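Local coordinates for protein post-proline cleaving enzyme (Rickettsia typhi, PDB 4HVT) that probably cleaves short peptides on the carboxyl side of proline, as a serine-type endopeptidase of the prolyl oligopeptidase family, at residues G180-W192 / N201-P215. Sequence-based numbering, arbitrary orientation.
Sequences GKLLEGKFTYPTW and NLVLHKNEITSSLYP
K186 NZ is gripped by several unlike partners: it donates to S212 O at 2.9 Å, lying in the carbonyl plane, and gives a second bond to a water that also meets Y214 OH. K186 NZ also sits over a face of the Y214 ring, 4.1 Å from the centroid and 17° off the normal, a cation-pi contact that CE extends with a CH-pi one. A bend at chi3 (-62°) folds the lysine chain across this ring; Y214 CE1 in turn reaches F187 CD2 at 3.8 Å, near the plane of the phenylalanine ring.

The side-chain amide of N201 is held at both ends. N201 ND2 donates almost straight to F187 O (3.0 Å, 171°), which it meets from above the carbonyl plane, while N201 OD1 offers a lone pair to Y189 N, also at 3.0 Å; this fixes the amide's flip. T188 OG1 adds a bond to N201 O at 2.8 Å, and accepts from a water held by V203 N. Farther along, L183 CD1 rests on CD1 of L202 and L204, and another water joins E184 O to V203 O.

The type II turn G185–T188 lies where the chain passes from strand 185-186, in one blade of the N-terminal beta-propeller, toward strand 190-192 of the next, and these bonds tie it to a long loop of that next blade.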
# COMPACT_ATOMS: atom_id res chain seq x y z
N GLY A 180 -8.13 -29.31 14.63
CA GLY A 180 -7.98 -27.97 15.18
C GLY A 180 -6.85 -27.17 14.58
O GLY A 180 -6.64 -26.00 14.96
N LYS A 181 -6.14 -27.74 13.62
CA LYS A 181 -4.99 -27.03 13.05
C LYS A 181 -5.44 -25.84 12.19
O LYS A 181 -6.23 -25.96 11.29
CB LYS A 181 -4.19 -28.04 12.23
CG LYS A 181 -3.08 -27.47 11.35
CD LYS A 181 -1.76 -27.51 12.03
CE LYS A 181 -0.73 -26.58 11.34
NZ LYS A 181 0.40 -26.39 12.24
N LEU A 182 -4.87 -24.68 12.45
CA LEU A 182 -5.20 -23.46 11.72
C LEU A 182 -4.42 -23.36 10.41
O LEU A 182 -3.16 -23.49 10.39
CB LEU A 182 -4.85 -22.26 12.60
CG LEU A 182 -5.18 -20.86 12.00
CD1 LEU A 182 -6.67 -20.63 11.90
CD2 LEU A 182 -4.61 -19.75 12.85
N LEU A 183 -5.16 -23.14 9.32
CA LEU A 183 -4.59 -23.03 8.02
C LEU A 183 -4.42 -21.54 7.68
O LEU A 183 -5.32 -20.75 7.95
CB LEU A 183 -5.48 -23.72 7.03
CG LEU A 183 -5.71 -25.22 7.30
CD1 LEU A 183 -6.84 -25.68 6.41
CD2 LEU A 183 -4.46 -26.02 7.06
N GLU A 184 -3.25 -21.18 7.17
CA GLU A 184 -2.95 -19.80 6.79
C GLU A 184 -2.60 -19.73 5.34
O GLU A 184 -2.12 -20.71 4.77
CB GLU A 184 -1.78 -19.29 7.61
CG GLU A 184 -2.04 -19.22 9.11
CD GLU A 184 -0.77 -18.94 9.90
OE1 GLU A 184 -0.14 -17.90 9.69
OE2 GLU A 184 -0.31 -19.83 10.66
N GLY A 185 -2.84 -18.59 4.72
CA GLY A 185 -2.49 -18.41 3.32
C GLY A 185 -2.23 -16.94 3.05
O GLY A 185 -2.88 -16.10 3.66
N LYS A 186 -1.27 -16.65 2.15
CA LYS A 186 -0.95 -15.24 1.87
C LYS A 186 -2.14 -14.53 1.23
O LYS A 186 -2.59 -14.86 0.14
CB LYS A 186 0.28 -15.08 0.99
CG LYS A 186 1.57 -15.48 1.67
CD LYS A 186 2.79 -14.94 0.92
CE LYS A 186 2.89 -15.49 -0.48
NZ LYS A 186 4.05 -14.85 -1.17
N PHE A 187 -2.62 -13.53 1.93
CA PHE A 187 -3.79 -12.73 1.54
C PHE A 187 -5.01 -13.62 1.22
O PHE A 187 -5.80 -13.35 0.33
CB PHE A 187 -3.45 -11.75 0.43
CG PHE A 187 -2.35 -10.79 0.82
CD1 PHE A 187 -2.55 -9.88 1.85
CD2 PHE A 187 -1.11 -10.88 0.24
CE1 PHE A 187 -1.55 -8.99 2.23
CE2 PHE A 187 -0.11 -10.03 0.63
CZ PHE A 187 -0.32 -9.11 1.62
N THR A 188 -5.18 -14.63 2.05
CA THR A 188 -6.45 -15.38 2.11
C THR A 188 -7.46 -14.47 2.74
O THR A 188 -7.29 -14.05 3.89
CB THR A 188 -6.32 -16.64 2.95
OG1 THR A 188 -5.51 -17.61 2.25
CG2 THR A 188 -7.71 -17.24 3.16
N TYR A 189 -8.47 -14.11 1.96
CA TYR A 189 -9.60 -13.32 2.41
C TYR A 189 -10.91 -13.98 1.99
O TYR A 189 -11.03 -14.51 0.85
CB TYR A 189 -9.59 -11.93 1.76
CG TYR A 189 -8.54 -10.97 2.21
CD1 TYR A 189 -8.62 -10.33 3.43
CD2 TYR A 189 -7.53 -10.62 1.34
CE1 TYR A 189 -7.63 -9.39 3.81
CE2 TYR A 189 -6.56 -9.70 1.70
CZ TYR A 189 -6.61 -9.09 2.91
OH TYR A 189 -5.61 -8.20 3.20
N PRO A 190 -11.90 -13.98 2.90
CA PRO A 190 -13.19 -14.63 2.55
C PRO A 190 -14.23 -13.63 2.07
O PRO A 190 -14.21 -12.44 2.46
CB PRO A 190 -13.64 -15.22 3.87
CG PRO A 190 -13.11 -14.21 4.90
CD PRO A 190 -11.78 -13.77 4.34
N THR A 191 -15.16 -14.16 1.26
CA THR A 191 -16.29 -13.44 0.73
C THR A 191 -17.57 -14.21 1.11
O THR A 191 -17.68 -15.38 0.93
CB THR A 191 -16.18 -13.29 -0.80
OG1 THR A 191 -15.04 -12.46 -1.08
CG2 THR A 191 -17.44 -12.63 -1.41
N TRP A 192 -18.55 -13.48 1.70
CA TRP A 192 -19.82 -14.12 1.99
C TRP A 192 -20.62 -14.43 0.69
O TRP A 192 -20.69 -13.59 -0.21
CB TRP A 192 -20.69 -13.24 2.87
CG TRP A 192 -20.24 -13.02 4.25
CD1 TRP A 192 -19.48 -11.98 4.69
CD2 TRP A 192 -20.50 -13.83 5.40
NE1 TRP A 192 -19.29 -12.04 6.03
CE2 TRP A 192 -19.87 -13.20 6.50
CE3 TRP A 192 -21.17 -15.03 5.61
CZ2 TRP A 192 -19.92 -13.70 7.76
CZ3 TRP A 192 -21.22 -15.53 6.90
CH2 TRP A 192 -20.61 -14.84 7.96
N ASN A 201 -9.90 -18.04 -0.94
CA ASN A 201 -8.65 -18.54 -1.52
C ASN A 201 -7.87 -19.27 -0.42
O ASN A 201 -6.89 -18.75 0.12
CB ASN A 201 -7.87 -17.42 -2.23
CG ASN A 201 -7.58 -16.21 -1.37
OD1 ASN A 201 -8.42 -15.79 -0.55
ND2 ASN A 201 -6.39 -15.66 -1.54
N LEU A 202 -8.36 -20.48 -0.12
CA LEU A 202 -7.91 -21.40 0.90
C LEU A 202 -6.73 -22.27 0.46
O LEU A 202 -6.79 -22.93 -0.58
CB LEU A 202 -9.07 -22.35 1.31
CG LEU A 202 -8.72 -23.53 2.21
CD1 LEU A 202 -8.20 -23.15 3.56
CD2 LEU A 202 -9.96 -24.39 2.41
N VAL A 203 -5.69 -22.35 1.29
CA VAL A 203 -4.61 -23.32 1.08
C VAL A 203 -4.91 -24.51 1.96
O VAL A 203 -4.58 -24.54 3.14
CB VAL A 203 -3.23 -22.72 1.41
CG1 VAL A 203 -2.11 -23.72 1.13
CG2 VAL A 203 -3.01 -21.47 0.58
N LEU A 204 -5.66 -25.46 1.40
CA LEU A 204 -6.08 -26.62 2.21
C LEU A 204 -4.92 -27.61 2.26
O LEU A 204 -4.59 -28.19 3.33
CB LEU A 204 -7.32 -27.26 1.62
CG LEU A 204 -7.89 -28.48 2.35
CD1 LEU A 204 -8.16 -28.15 3.80
CD2 LEU A 204 -9.15 -28.97 1.66
N HIS A 205 -4.34 -27.84 1.09
CA HIS A 205 -3.19 -28.73 0.92
C HIS A 205 -1.93 -27.88 0.65
O HIS A 205 -1.99 -26.89 -0.03
CB HIS A 205 -3.48 -29.70 -0.22
CG HIS A 205 -4.77 -30.45 -0.05
ND1 HIS A 205 -4.95 -31.40 0.93
CD2 HIS A 205 -5.96 -30.35 -0.70
CE1 HIS A 205 -6.17 -31.89 0.85
NE2 HIS A 205 -6.81 -31.27 -0.11
N LYS A 206 -0.78 -28.32 1.16
CA LYS A 206 0.51 -27.64 1.01
C LYS A 206 0.85 -27.15 -0.41
O LYS A 206 1.47 -26.09 -0.58
CB LYS A 206 1.67 -28.63 1.42
N ASN A 207 0.49 -27.95 -1.39
CA ASN A 207 0.82 -27.67 -2.78
C ASN A 207 -0.12 -26.70 -3.51
O ASN A 207 0.11 -26.40 -4.68
CB ASN A 207 0.97 -28.96 -3.59
CG ASN A 207 -0.35 -29.64 -3.87
OD1 ASN A 207 -1.32 -29.49 -3.14
ND2 ASN A 207 -0.39 -30.42 -4.94
N GLU A 208 -1.14 -26.18 -2.80
CA GLU A 208 -2.15 -25.32 -3.43
C GLU A 208 -1.69 -23.88 -3.42
O GLU A 208 -2.35 -22.99 -2.90
CB GLU A 208 -3.51 -25.47 -2.76
CG GLU A 208 -4.15 -26.81 -3.02
CD GLU A 208 -5.48 -26.98 -2.35
OE1 GLU A 208 -5.64 -26.53 -1.19
OE2 GLU A 208 -6.36 -27.61 -3.01
N ILE A 209 -0.51 -23.67 -4.02
CA ILE A 209 0.11 -22.35 -4.11
C ILE A 209 0.76 -22.18 -5.48
O ILE A 209 1.12 -23.17 -6.12
CB ILE A 209 1.15 -22.07 -2.98
CG1 ILE A 209 2.19 -23.18 -2.95
CG2 ILE A 209 0.44 -21.96 -1.65
CD1 ILE A 209 3.33 -22.90 -1.99
N THR A 210 0.90 -20.94 -5.92
CA THR A 210 1.57 -20.62 -7.17
C THR A 210 3.06 -20.51 -6.88
O THR A 210 3.50 -20.57 -5.73
CB THR A 210 1.10 -19.30 -7.76
OG1 THR A 210 1.50 -18.23 -6.91
CG2 THR A 210 -0.44 -19.27 -7.90
N SER A 211 3.84 -20.26 -7.94
CA SER A 211 5.27 -20.02 -7.80
C SER A 211 5.60 -18.74 -7.07
O SER A 211 6.76 -18.56 -6.58
CB SER A 211 5.91 -19.99 -9.18
OG SER A 211 5.92 -21.32 -9.68
N SER A 212 4.60 -17.84 -6.95
CA SER A 212 4.75 -16.60 -6.19
C SER A 212 4.29 -16.83 -4.72
O SER A 212 4.35 -15.89 -3.88
CB SER A 212 3.88 -15.48 -6.84
OG SER A 212 4.38 -15.18 -8.15
N LEU A 213 3.85 -18.06 -4.44
CA LEU A 213 3.53 -18.60 -3.12
C LEU A 213 2.16 -18.14 -2.60
O LEU A 213 1.84 -18.41 -1.46
CB LEU A 213 4.65 -18.42 -2.07
CG LEU A 213 6.05 -18.83 -2.51
CD1 LEU A 213 7.08 -18.58 -1.40
CD2 LEU A 213 6.11 -20.24 -3.00
N TYR A 214 1.36 -17.55 -3.47
CA TYR A 214 -0.03 -17.19 -3.12
C TYR A 214 -0.92 -18.42 -3.30
O TYR A 214 -0.64 -19.30 -4.12
CB TYR A 214 -0.55 -16.05 -3.98
CG TYR A 214 0.17 -14.77 -3.76
CD1 TYR A 214 0.02 -14.09 -2.57
CD2 TYR A 214 1.05 -14.24 -4.72
CE1 TYR A 214 0.73 -12.91 -2.33
CE2 TYR A 214 1.78 -13.08 -4.45
CZ TYR A 214 1.61 -12.43 -3.27
OH TYR A 214 2.27 -11.23 -3.00
N PRO A 215 -2.04 -18.46 -2.58
CA PRO A 215 -3.00 -19.56 -2.84
C PRO A 215 -3.42 -19.64 -4.31
O PRO A 215 -3.73 -18.59 -4.93
CB PRO A 215 -4.20 -19.18 -1.99
CG PRO A 215 -3.62 -18.31 -0.88
CD PRO A 215 -2.53 -17.50 -1.58
O HOH W 1 -2.54 -23.57 4.83
O HOH W 2 3.80 -12.09 -0.84
O HOH W 3 -0.01 -18.77 0.70
O HOH W 4 -5.58 -20.29 3.41